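Methyltransferase-like protein (Saccharopolyspora spinosa, PDB 4PNE) catalyses a [4+2] cycloaddition in spinosyn biosynthesis, using a fold resembling that of S-adenosylmethionine-dependent methyltransferases. Local coordinates at residues C281-E284 with K285-D289. Numbering follows the deposited sequence.
Sequences CDYE and KYAHD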
loop_
_atom_site.group_PDB
_atom_site.type_symbol
_atom_site.label_atom_id
_atom_site.label_comp_id
_atom_site.label_asym_id
_atom_site.label_seq_id
_atom_site.Cartn_x
_atom_site.Cartn_y
_atom_site.Cartn_z
ATOM N N CYS A 281 6.659 -15.692 -8.834
ATOM C CA CYS A 281 7.655 -16.744 -8.694
ATOM C C CYS A 281 8.804 -16.593 -9.694
ATOM O O CYS A 281 9.858 -17.185 -9.503
ATOM C CB CYS A 281 6.988 -18.104 -8.827
ATOM S SG CYS A 281 6.043 -18.526 -7.320
ATOM N N ASP A 282 8.590 -15.807 -10.744
ATOM C CA ASP A 282 9.636 -15.453 -11.695
ATOM C C ASP A 282 10.460 -14.241 -11.235
ATOM O O ASP A 282 11.166 -13.652 -12.047
ATOM C CB ASP A 282 9.008 -15.159 -13.065
ATOM C CG ASP A 282 9.939 -15.454 -14.249
ATOM O OD1 ASP A 282 10.839 -16.319 -14.162
ATOM O OD2 ASP A 282 9.743 -14.806 -15.296
ATOM N N TYR A 283 10.427 -13.907 -9.939
ATOM C CA TYR A 283 11.076 -12.672 -9.452
ATOM C C TYR A 283 12.565 -12.584 -9.796
ATOM O O TYR A 283 13.114 -11.512 -9.861
ATOM C CB TYR A 283 10.915 -12.521 -7.928
ATOM C CG TYR A 283 11.763 -13.492 -7.160
ATOM C CD1 TYR A 283 13.039 -13.154 -6.744
ATOM C CD2 TYR A 283 11.311 -14.770 -6.901
ATOM C CE1 TYR A 283 13.827 -14.055 -6.055
ATOM C CE2 TYR A 283 12.094 -15.679 -6.227
ATOM C CZ TYR A 283 13.357 -15.315 -5.806
ATOM O OH TYR A 283 14.145 -16.224 -5.130
ATOM N N GLU A 284 13.244 -13.707 -9.988
ATOM C CA GLU A 284 14.667 -13.627 -10.303
ATOM C C GLU A 284 14.931 -12.895 -11.602
ATOM O O GLU A 284 16.040 -12.372 -11.797
ATOM C CB GLU A 284 15.299 -15.029 -10.355
ATOM C CG GLU A 284 15.550 -15.610 -8.958
ATOM C CD GLU A 284 16.415 -16.848 -8.970
ATOM O OE1 GLU A 284 16.476 -17.526 -10.022
ATOM O OE2 GLU A 284 17.007 -17.153 -7.911
ATOM N N LYS A 285 13.959 -12.836 -12.501
ATOM C CA LYS A 285 14.179 -12.115 -13.760
ATOM C C LYS A 285 14.191 -10.594 -13.609
ATOM O O LYS A 285 14.723 -9.915 -14.467
ATOM C CB LYS A 285 13.115 -12.482 -14.791
ATOM C CG LYS A 285 13.007 -13.959 -15.100
ATOM C CD LYS A 285 14.216 -14.483 -15.849
ATOM C CE LYS A 285 14.041 -15.968 -16.172
ATOM N NZ LYS A 285 15.063 -16.492 -17.107
ATOM N N TYR A 286 13.654 -10.049 -12.518
ATOM C CA TYR A 286 13.526 -8.591 -12.437
ATOM C C TYR A 286 13.708 -7.960 -11.076
ATOM O O TYR A 286 13.940 -6.757 -11.015
ATOM C CB TYR A 286 12.150 -8.161 -12.968
ATOM C CG TYR A 286 11.002 -8.802 -12.222
ATOM C CD1 TYR A 286 10.523 -10.032 -12.606
ATOM C CD2 TYR A 286 10.424 -8.195 -11.115
ATOM C CE1 TYR A 286 9.486 -10.661 -11.907
ATOM C CE2 TYR A 286 9.399 -8.802 -10.416
ATOM C CZ TYR A 286 8.930 -10.038 -10.808
ATOM O OH TYR A 286 7.893 -10.649 -10.105
ATOM N N ALA A 287 13.555 -8.713 -9.990
ATOM C CA ALA A 287 13.450 -8.099 -8.669
ATOM C C ALA A 287 14.738 -7.363 -8.260
ATOM O O ALA A 287 14.717 -6.440 -7.426
ATOM C CB ALA A 287 13.109 -9.137 -7.644
ATOM N N HIS A 288 15.866 -7.777 -8.832
ATOM C CA HIS A 288 17.123 -7.140 -8.480
ATOM C C HIS A 288 17.155 -5.635 -8.877
ATOM O O HIS A 288 17.969 -4.868 -8.362
ATOM C CB HIS A 288 18.296 -7.872 -9.121
ATOM C CG HIS A 288 19.586 -7.150 -8.946
ATOM N ND1 HIS A 288 20.124 -6.923 -7.700
ATOM C CD2 HIS A 288 20.407 -6.542 -9.832
ATOM C CE1 HIS A 288 21.238 -6.229 -7.827
ATOM N NE2 HIS A 288 21.438 -5.991 -9.111
ATOM N N ASP A 289 16.295 -5.248 -9.821
ATOM C CA ASP A 289 16.161 -3.882 -10.294
ATOM C C ASP A 289 15.173 -3.068 -9.467
ATOM O O ASP A 289 15.135 -1.842 -9.581
ATOM C CB ASP A 289 15.709 -3.868 -11.758
ATOM C CG ASP A 289 16.745 -4.487 -12.693
ATOM O OD1 ASP A 289 17.951 -4.205 -12.507
ATOM O OD2 ASP A 289 16.347 -5.270 -13.579
#
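Y286 lays its ring against the main chain of Y283, with Y286 CE1 3.5 Å from Y283 CA and Y286 CZ also touching the CB of that residue. With chi1 at 58°, the Y286 CG is tucked between the two main-chain branches at CA, turning the ring back to the preceding turn; the Y283 carbonyl oxygen lies over one face, displaced from the ring centre. The Y286 side chain, buried, also touches M251, W214 and P215, and its hydroxyl is hydrogen-bonded to the carbonyl oxygen of A279 in helix 271-281. The same Y283 oxygen is gripped twice by the backbone. A287 N donates at 2.8 Å to Y283 O, coming in nearly in line with the carbonyl bond, while Y286 N reaches that oxygen from above the carbonyl plane at 3.1 Å. One residue earlier, K285 N bonds to D282 O over 2.9 Å. These i to i+3 and i to i+4 bonds make helix-like turns in the linker from helix 271-281 to strand 290-298, the antiparallel member of the methyltransferase-like sheet that lies between 191-200 and 236-242. A287 CB meets Y283 CB at 4.0 Å and sits near the plane of the Y283 ring, at its edge; the Y283 side chain also touches P252 and A255 of helix 250-260. On the surface, the D282 carboxylate rests against the aliphatic part of K285, D282 OD1 3.3 Å from K285 CG, whereas K285 NZ stays 5.2 Å from D282 OD1, too far for a salt bridge though the opposite charges probably still attract.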